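Local coordinates for guanine nucleotide exchange protein (Legionella pneumophila, PDB 1XSZ) that probably acts as a guanine nucleotide exchange factor for ADP-ribosylation factor (Arf) GTPases, through a Sec7 domain whose active site is covered by a C-terminal cap, at residues E43-F48 / K76-Q81; S80-N85 / R94-T99. All blocks are in the same frame, centred on the assembly; numbering follows the deposited sequence.

Contact 1 of 2, residues E43-F48 / K76-Q81; sequences EIAEFF and KAFTSQ
Ala77 meets Ala45 where segments 43-48 and 76-80, on helices 40-50 and 69-80 of the all-helical Sec7 domain, cross with their axes 8.2 Å apart at closest approach, at -50°. Its CB lies 3.9 Å from Ala45 CB, a small methyl-to-methyl contact.

One residue on, Phe78 makes the larger apolar contact of this segment, and Ala45 is its main partner. Ala45 CB sits against its backbone, 3.4 Å from Phe78 N, and also touches the Phe78 CB; here, over the small alanine, the backbones approach most nearly, with the two CA atoms 4.6 Å apart. With CG anti to the backbone N (chi1 -179°), the Phe78 ring is placed beside Phe48, whose CB lies 3.7 Å from Phe78 CE2. The same ring turns its edge to the carbonyl oxygen of Ala45, and Phe78 CD2 in turn lies at the edge of the Phe48 ring. His49 stacks on the Phe78 ring, and Leu64 of helix 57-64 touches both phenylalanines, so the pair belongs to a buried cluster.

Past the end of helix 69-80, Gln81 reaches back over helix 40-50 with its chain extended beyond CG. Its amide is held at both ends by residues of that helix: OE1 accepts from His49 ND1, and NE2 donates to Glu42 O. Thus fixed, the amide lies over the backbone at Ala45 and Glu46, its plane 39° from the Glu46 carboxylate. Glu46 OE2 is hydrogen-bonded to Gln50 NE2, while Glu46 OE1 comes within 3.7 Å of Gln81 OE1, two acceptors with no bond between them.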
ATOM      1  N   GLU A  43      13.270  -3.106 -18.095  1.00 19.00           N
ATOM      2  CA  GLU A  43      12.860  -2.047 -19.005  1.00 19.18           C
ATOM      3  C   GLU A  43      11.688  -1.243 -18.435  1.00 17.75           C
ATOM      4  O   GLU A  43      11.636  -0.027 -18.580  1.00 17.99           O
ATOM      5  CB  GLU A  43      12.487  -2.635 -20.368  1.00 21.40           C
ATOM      6  CG  GLU A  43      12.512  -1.610 -21.489  1.00 23.69           C
ATOM      7  CD  GLU A  43      13.908  -1.057 -21.751  1.00 23.74           C
ATOM      8  OE1 GLU A  43      14.011   0.088 -22.231  1.00 25.94           O
ATOM      9  OE2 GLU A  43      14.901  -1.770 -21.487  1.00 25.93           O
ATOM     10  N   ILE A  44      10.740  -1.926 -17.800  1.00 17.41           N
ATOM     11  CA  ILE A  44       9.608  -1.229 -17.203  1.00 16.42           C
ATOM     12  C   ILE A  44      10.137  -0.315 -16.092  1.00 16.11           C
ATOM     13  O   ILE A  44       9.772   0.856 -16.011  1.00 15.70           O
ATOM     14  CB  ILE A  44       8.589  -2.225 -16.611  1.00 15.48           C
ATOM     15  CG1 ILE A  44       7.946  -3.041 -17.737  1.00 16.39           C
ATOM     16  CG2 ILE A  44       7.531  -1.476 -15.802  1.00 16.78           C
ATOM     17  CD1 ILE A  44       7.102  -4.201 -17.244  1.00 16.89           C
ATOM     18  N   ALA A  45      11.013  -0.854 -15.251  1.00 15.22           N
ATOM     19  CA  ALA A  45      11.587  -0.076 -14.158  1.00 15.39           C
ATOM     20  C   ALA A  45      12.346   1.138 -14.685  1.00 15.39           C
ATOM     21  O   ALA A  45      12.220   2.236 -14.146  1.00 16.41           O
ATOM     22  CB  ALA A  45      12.513  -0.953 -13.320  1.00 16.40           C
ATOM     23  N   GLU A  46      13.128   0.944 -15.741  1.00 16.92           N
ATOM     24  CA  GLU A  46      13.889   2.048 -16.312  1.00 16.35           C
ATOM     25  C   GLU A  46      12.966   3.115 -16.892  1.00 16.78           C
ATOM     26  O   GLU A  46      13.260   4.304 -16.801  1.00 17.13           O
ATOM     27  CB  GLU A  46      14.840   1.530 -17.397  1.00 19.22           C
ATOM     28  CG  GLU A  46      15.757   2.590 -18.000  1.00 23.63           C
ATOM     29  CD  GLU A  46      16.685   3.222 -16.977  1.00 26.01           C
ATOM     30  OE1 GLU A  46      17.320   2.474 -16.203  1.00 28.55           O
ATOM     31  OE2 GLU A  46      16.792   4.467 -16.956  1.00 28.89           O
ATOM     32  N   PHE A  47      11.847   2.691 -17.475  1.00 16.35           N
ATOM     33  CA  PHE A  47      10.896   3.636 -18.051  1.00 15.76           C
ATOM     34  C   PHE A  47      10.291   4.503 -16.945  1.00 16.64           C
ATOM     35  O   PHE A  47      10.109   5.703 -17.118  1.00 17.66           O
ATOM     36  CB  PHE A  47       9.779   2.894 -18.796  1.00 16.08           C
ATOM     37  CG  PHE A  47       9.004   3.766 -19.748  1.00 18.14           C
ATOM     38  CD1 PHE A  47       9.548   4.126 -20.981  1.00 18.37           C
ATOM     39  CD2 PHE A  47       7.746   4.250 -19.406  1.00 19.16           C
ATOM     40  CE1 PHE A  47       8.847   4.956 -21.857  1.00 19.82           C
ATOM     41  CE2 PHE A  47       7.038   5.082 -20.278  1.00 19.69           C
ATOM     42  CZ  PHE A  47       7.591   5.434 -21.504  1.00 21.00           C
ATOM     43  N   PHE A  48       9.979   3.887 -15.808  1.00 16.88           N
ATOM     44  CA  PHE A  48       9.414   4.620 -14.675  1.00 16.44           C
ATOM     45  C   PHE A  48      10.384   5.719 -14.232  1.00 17.07           C
ATOM     46  O   PHE A  48       9.974   6.842 -13.941  1.00 17.04           O
ATOM     47  CB  PHE A  48       9.160   3.673 -13.499  1.00 16.39           C
ATOM     48  CG  PHE A  48       7.981   2.750 -13.680  1.00 15.74           C
ATOM     49  CD1 PHE A  48       7.841   1.640 -12.857  1.00 15.22           C
ATOM     50  CD2 PHE A  48       6.995   3.006 -14.632  1.00 15.99           C
ATOM     51  CE1 PHE A  48       6.742   0.794 -12.970  1.00 15.62           C
ATOM     52  CE2 PHE A  48       5.888   2.164 -14.752  1.00 16.14           C
ATOM     53  CZ  PHE A  48       5.762   1.058 -13.920  1.00 15.14           C
ATOM     54  N   LYS A  76      12.217  -4.709  -7.753  0.50 13.46           N
ATOM     55  CA  LYS A  76      13.597  -5.042  -7.431  0.50 14.77           C
ATOM     56  C   LYS A  76      14.535  -4.337  -8.408  0.50 14.56           C
ATOM     57  O   LYS A  76      15.561  -3.790  -8.008  0.50 13.61           O
ATOM     58  CB  LYS A  76      13.812  -6.557  -7.487  0.50 15.29           C
ATOM     59  CG  LYS A  76      15.110  -7.003  -6.828  0.50 17.01           C
ATOM     60  CD  LYS A  76      15.232  -8.516  -6.773  0.50 19.78           C
ATOM     61  CE  LYS A  76      16.477  -8.929  -6.004  0.50 22.52           C
ATOM     62  NZ  LYS A  76      17.700  -8.279  -6.551  0.50 24.74           N
ATOM     63  N   ALA A  77      14.174  -4.335  -9.688  1.00 15.44           N
ATOM     64  CA  ALA A  77      14.997  -3.678 -10.695  1.00 15.48           C
ATOM     65  C   ALA A  77      14.973  -2.165 -10.488  1.00 15.99           C
ATOM     66  O   ALA A  77      16.003  -1.498 -10.570  1.00 17.23           O
ATOM     67  CB  ALA A  77      14.495  -4.021 -12.095  1.00 15.78           C
ATOM     68  N   PHE A  78      13.789  -1.628 -10.201  1.00 15.03           N
ATOM     69  CA  PHE A  78      13.612  -0.197  -9.984  1.00 15.50           C
ATOM     70  C   PHE A  78      14.506   0.307  -8.857  1.00 14.80           C
ATOM     71  O   PHE A  78      15.192   1.317  -8.997  1.00 15.53           O
ATOM     72  CB  PHE A  78      12.137   0.087  -9.667  1.00 13.60           C
ATOM     73  CG  PHE A  78      11.819   1.543  -9.456  1.00 12.96           C
ATOM     74  CD1 PHE A  78      11.835   2.099  -8.181  1.00 13.73           C
ATOM     75  CD2 PHE A  78      11.479   2.356 -10.534  1.00 13.72           C
ATOM     76  CE1 PHE A  78      11.515   3.438  -7.985  1.00 15.13           C
ATOM     77  CE2 PHE A  78      11.157   3.696 -10.350  1.00 14.02           C
ATOM     78  CZ  PHE A  78      11.175   4.240  -9.073  1.00 13.44           C
ATOM     79  N   THR A  79      14.507  -0.404  -7.740  1.00 14.14           N
ATOM     80  CA  THR A  79      15.327  -0.003  -6.609  1.00 14.98           C
ATOM     81  C   THR A  79      16.819  -0.241  -6.865  1.00 15.75           C
ATOM     82  O   THR A  79      17.662   0.535  -6.416  1.00 17.02           O
ATOM     83  CB  THR A  79      14.868  -0.735  -5.343  1.00 14.92           C
ATOM     84  OG1 THR A  79      13.483  -0.438  -5.116  1.00 15.95           O
ATOM     85  CG2 THR A  79      15.673  -0.279  -4.138  1.00 17.24           C
ATOM     86  N   SER A  80      17.136  -1.307  -7.593  0.50 15.66           N
ATOM     87  CA  SER A  80      18.526  -1.627  -7.907  0.50 18.51           C
ATOM     88  C   SER A  80      19.138  -0.564  -8.813  0.50 18.74           C
ATOM     89  O   SER A  80      20.353  -0.361  -8.817  0.50 19.33           O
ATOM     90  CB  SER A  80      18.612  -2.994  -8.587  0.50 19.48           C
ATOM     91  OG  SER A  80      18.201  -4.024  -7.709  0.50 23.91           O
ATOM     92  N   GLN A  81      18.290   0.117  -9.579  1.00 18.81           N
ATOM     93  CA  GLN A  81      18.746   1.158 -10.493  1.00 19.64           C
ATOM     94  C   GLN A  81      19.038   2.476  -9.784  1.00 21.05           C
ATOM     95  O   GLN A  81      19.492   3.438 -10.405  1.00 23.53           O
ATOM     96  CB  GLN A  81      17.710   1.356 -11.606  1.00 20.21           C
ATOM     97  CG  GLN A  81      17.611   0.153 -12.538  1.00 20.61           C
ATOM     98  CD  GLN A  81      16.366   0.160 -13.402  1.00 22.46           C
ATOM     99  OE1 GLN A  81      15.515   1.041 -13.285  1.00 23.47           O
ATOM    100  NE2 GLN A  81      16.251  -0.834 -14.276  1.00 21.23           N
TER

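Contact 2 of 2, residues S80-N85 / R94-T99; sequences SQMNFN and RTFLKT
The backbones stay well apart here, with Met82 and Phe96 CA atoms 8.4 Å from each other, so side chains must bridge from the irregular segment 80-85 to helix 89-98, the next helix of the Sec7 domain. Met82 does most of this through a Met-aromatic contact: its sulfur lies obliquely beside the Phe96 ring, with SD 5.3 Å from the ring centroid and 71° off the normal. The methionine chain crosses that ring at about a right angle, and its bend at the last torsion (chi3 76°) carries CE on past Phe96 CA toward Thr99.

Phe84 approaches the same ring carbon as the sulfur, its CZ 4.1 Å from Phe96 CD2, and the two rings meet obliquely. Phe116 of helix 106-123 packs against both, edge-to-face with Phe84, so Phe84 and Phe96 share a third aromatic neighbour. From that helix Gln123 also holds the loop backbone, hydrogen-bonded to Phe84 N and Met82 O.

At the far end, Met82 CE and Thr99 OG1 meet tip to tip at 3.3 Å. That hydroxyl donates to Thr95 O (2.8 Å), one turn back, with OG1 tilted 27° from the carbonyl plane.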
ATOM      1  N   SER A  80      17.136  -1.307  -7.593  0.50 15.66           N
ATOM      2  CA  SER A  80      18.526  -1.627  -7.907  0.50 18.51           C
ATOM      3  C   SER A  80      19.138  -0.564  -8.813  0.50 18.74           C
ATOM      4  O   SER A  80      20.353  -0.361  -8.817  0.50 19.33           O
ATOM      5  CB  SER A  80      18.612  -2.994  -8.587  0.50 19.48           C
ATOM      6  OG  SER A  80      18.201  -4.024  -7.709  0.50 23.91           O
ATOM      7  N   GLN A  81      18.290   0.117  -9.579  1.00 18.81           N
ATOM      8  CA  GLN A  81      18.746   1.158 -10.493  1.00 19.64           C
ATOM      9  C   GLN A  81      19.038   2.476  -9.784  1.00 21.05           C
ATOM     10  O   GLN A  81      19.492   3.438 -10.405  1.00 23.53           O
ATOM     11  CB  GLN A  81      17.710   1.356 -11.606  1.00 20.21           C
ATOM     12  CG  GLN A  81      17.611   0.153 -12.538  1.00 20.61           C
ATOM     13  CD  GLN A  81      16.366   0.160 -13.402  1.00 22.46           C
ATOM     14  OE1 GLN A  81      15.515   1.041 -13.285  1.00 23.47           O
ATOM     15  NE2 GLN A  81      16.251  -0.834 -14.276  1.00 21.23           N
ATOM     16  N   MET A  82      18.775   2.516  -8.480  1.00 20.51           N
ATOM     17  CA  MET A  82      19.035   3.708  -7.680  1.00 20.98           C
ATOM     18  C   MET A  82      20.420   3.567  -7.060  1.00 20.72           C
ATOM     19  O   MET A  82      20.832   2.466  -6.702  1.00 21.83           O
ATOM     20  CB  MET A  82      17.982   3.852  -6.580  1.00 20.46           C
ATOM     21  CG  MET A  82      16.579   4.095  -7.115  1.00 19.00           C
ATOM     22  SD  MET A  82      15.325   4.198  -5.822  1.00 24.85           S
ATOM     23  CE  MET A  82      15.631   5.829  -5.173  1.00 24.85           C
ATOM     24  N   ASN A  83      21.133   4.682  -6.933  1.00 21.23           N
ATOM     25  CA  ASN A  83      22.483   4.664  -6.373  1.00 21.52           C
ATOM     26  C   ASN A  83      22.508   5.133  -4.921  1.00 21.59           C
ATOM     27  O   ASN A  83      22.396   6.327  -4.652  1.00 25.50           O
ATOM     28  CB  ASN A  83      23.402   5.563  -7.206  1.00 22.44           C
ATOM     29  CG  ASN A  83      24.846   5.538  -6.724  1.00 22.64           C
ATOM     30  OD1 ASN A  83      25.659   6.380  -7.117  1.00 25.46           O
ATOM     31  ND2 ASN A  83      25.175   4.570  -5.881  1.00 20.53           N
ATOM     32  N   PHE A  84      22.667   4.191  -3.995  1.00 21.44           N
ATOM     33  CA  PHE A  84      22.718   4.513  -2.573  1.00 22.56           C
ATOM     34  C   PHE A  84      24.156   4.574  -2.072  1.00 23.09           C
ATOM     35  O   PHE A  84      24.404   4.926  -0.921  1.00 24.85           O
ATOM     36  CB  PHE A  84      21.936   3.476  -1.764  1.00 22.25           C
ATOM     37  CG  PHE A  84      20.469   3.460  -2.074  1.00 22.65           C
ATOM     38  CD1 PHE A  84      19.683   4.581  -1.826  1.00 23.41           C
ATOM     39  CD2 PHE A  84      19.882   2.340  -2.650  1.00 21.94           C
ATOM     40  CE1 PHE A  84      18.328   4.590  -2.149  1.00 23.05           C
ATOM     41  CE2 PHE A  84      18.528   2.338  -2.978  1.00 23.41           C
ATOM     42  CZ  PHE A  84      17.752   3.465  -2.728  1.00 22.31           C
ATOM     43  N   ASN A  85      25.102   4.232  -2.939  1.00 20.40           N
ATOM     44  CA  ASN A  85      26.505   4.264  -2.554  1.00 20.01           C
ATOM     45  C   ASN A  85      26.942   5.701  -2.294  1.00 18.88           C
ATOM     46  O   ASN A  85      26.832   6.572  -3.161  1.00 21.38           O
ATOM     47  CB  ASN A  85      27.372   3.639  -3.649  1.00 17.48           C
ATOM     48  CG  ASN A  85      28.851   3.691  -3.319  1.00 17.92           C
ATOM     49  OD1 ASN A  85      29.479   4.742  -3.414  1.00 20.42           O
ATOM     50  ND2 ASN A  85      29.409   2.557  -2.918  1.00 20.54           N
ATOM     51  N   ARG A  94      15.747   8.326   3.092  0.50  8.84           N
ATOM     52  CA  ARG A  94      15.024   9.559   2.787  0.50  8.93           C
ATOM     53  C   ARG A  94      14.879   9.716   1.277  0.50 10.55           C
ATOM     54  O   ARG A  94      13.801  10.047   0.775  0.50  9.90           O
ATOM     55  CB  ARG A  94      15.753  10.777   3.363  0.50 10.55           C
ATOM     56  CG  ARG A  94      14.967  12.074   3.210  0.50 13.27           C
ATOM     57  CD  ARG A  94      15.641  13.222   3.950  0.50 16.03           C
ATOM     58  NE  ARG A  94      14.774  14.393   4.068  0.50 20.38           N
ATOM     59  CZ  ARG A  94      14.445  15.192   3.058  0.50 21.61           C
ATOM     60  NH1 ARG A  94      14.912  14.954   1.840  0.50 23.45           N
ATOM     61  NH2 ARG A  94      13.648  16.230   3.267  0.50 23.60           N
ATOM     62  N   THR A  95      15.966   9.480   0.553  1.00 11.99           N
ATOM     63  CA  THR A  95      15.944   9.589  -0.899  1.00 12.81           C
ATOM     64  C   THR A  95      14.952   8.594  -1.495  1.00 12.96           C
ATOM     65  O   THR A  95      14.176   8.926  -2.397  1.00 13.77           O
ATOM     66  CB  THR A  95      17.347   9.334  -1.475  1.00 13.92           C
ATOM     67  OG1 THR A  95      18.232  10.372  -1.029  1.00 16.84           O
ATOM     68  CG2 THR A  95      17.306   9.312  -2.997  1.00 17.56           C
ATOM     69  N   PHE A  96      14.965   7.375  -0.973  1.00 11.86           N
ATOM     70  CA  PHE A  96      14.068   6.338  -1.453  1.00 11.88           C
ATOM     71  C   PHE A  96      12.601   6.723  -1.229  1.00 12.09           C
ATOM     72  O   PHE A  96      11.800   6.715  -2.165  1.00 12.74           O
ATOM     73  CB  PHE A  96      14.387   5.018  -0.739  1.00 12.17           C
ATOM     74  CG  PHE A  96      13.472   3.883  -1.110  1.00 11.90           C
ATOM     75  CD1 PHE A  96      12.361   3.579  -0.323  1.00 12.17           C
ATOM     76  CD2 PHE A  96      13.716   3.124  -2.252  1.00 12.37           C
ATOM     77  CE1 PHE A  96      11.506   2.524  -0.675  1.00 12.33           C
ATOM     78  CE2 PHE A  96      12.870   2.073  -2.612  1.00 12.30           C
ATOM     79  CZ  PHE A  96      11.763   1.773  -1.819  1.00 13.01           C
ATOM     80  N   LEU A  97      12.252   7.078   0.001  1.00 12.83           N
ATOM     81  CA  LEU A  97      10.864   7.422   0.296  1.00 12.14           C
ATOM     82  C   LEU A  97      10.344   8.620  -0.490  1.00 13.57           C
ATOM     83  O   LEU A  97       9.179   8.639  -0.896  1.00 13.92           O
ATOM     84  CB  LEU A  97      10.689   7.662   1.797  1.00 13.34           C
ATOM     85  CG  LEU A  97      10.932   6.425   2.669  1.00 13.05           C
ATOM     86  CD1 LEU A  97      10.958   6.839   4.127  1.00 14.81           C
ATOM     87  CD2 LEU A  97       9.856   5.373   2.404  1.00 15.54           C
ATOM     88  N   LYS A  98      11.201   9.610  -0.721  1.00 13.81           N
ATOM     89  CA  LYS A  98      10.804  10.812  -1.454  1.00 15.31           C
ATOM     90  C   LYS A  98      10.607  10.562  -2.952  1.00 15.62           C
ATOM     91  O   LYS A  98      10.028  11.392  -3.656  1.00 17.84           O
ATOM     92  CB  LYS A  98      11.852  11.913  -1.219  1.00 18.18           C
ATOM     93  CG  LYS A  98      11.640  13.199  -2.006  1.00 23.86           C
ATOM     94  CD  LYS A  98      12.664  14.256  -1.599  1.00 27.56           C
ATOM     95  CE  LYS A  98      14.089  13.769  -1.811  1.00 30.98           C
ATOM     96  NZ  LYS A  98      14.375  13.481  -3.247  1.00 34.67           N
ATOM     97  N   THR A  99      11.070   9.413  -3.431  1.00 14.81           N
ATOM     98  CA  THR A  99      10.966   9.049  -4.843  1.00 16.64           C
ATOM     99  C   THR A  99       9.539   8.718  -5.293  1.00 17.27           C
ATOM    100  O   THR A  99       9.196   8.871  -6.467  1.00 18.15           O
ATOM    101  CB  THR A  99      11.861   7.818  -5.151  1.00 18.09           C
ATOM    102  OG1 THR A  99      13.229   8.133  -4.855  1.00 18.93           O
ATOM    103  CG2 THR A  99      11.748   7.417  -6.618  1.00 19.24           C
TER

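Both contacts lie in the Sec7 domain, their centres 11 Å apart, and they follow one another along the chain: Ser80, the last residue of helix 69-80, and Gln81, the first of the loop, belong to both. Contact 1 is a buried helix crossing in which backbones come close over an alanine, with a polar amide at its margin. Contact 2 is partly buried and joins a loop to a helix through longer side chains, its chemistry that of sulfur and aromatic rings. Helix 69-80 also joins the two directly: Thr79 OG1 lies 3.6 Å from Phe96 CE2, and Phe78 CZ reaches to 4.1 Å from Thr99 CG2.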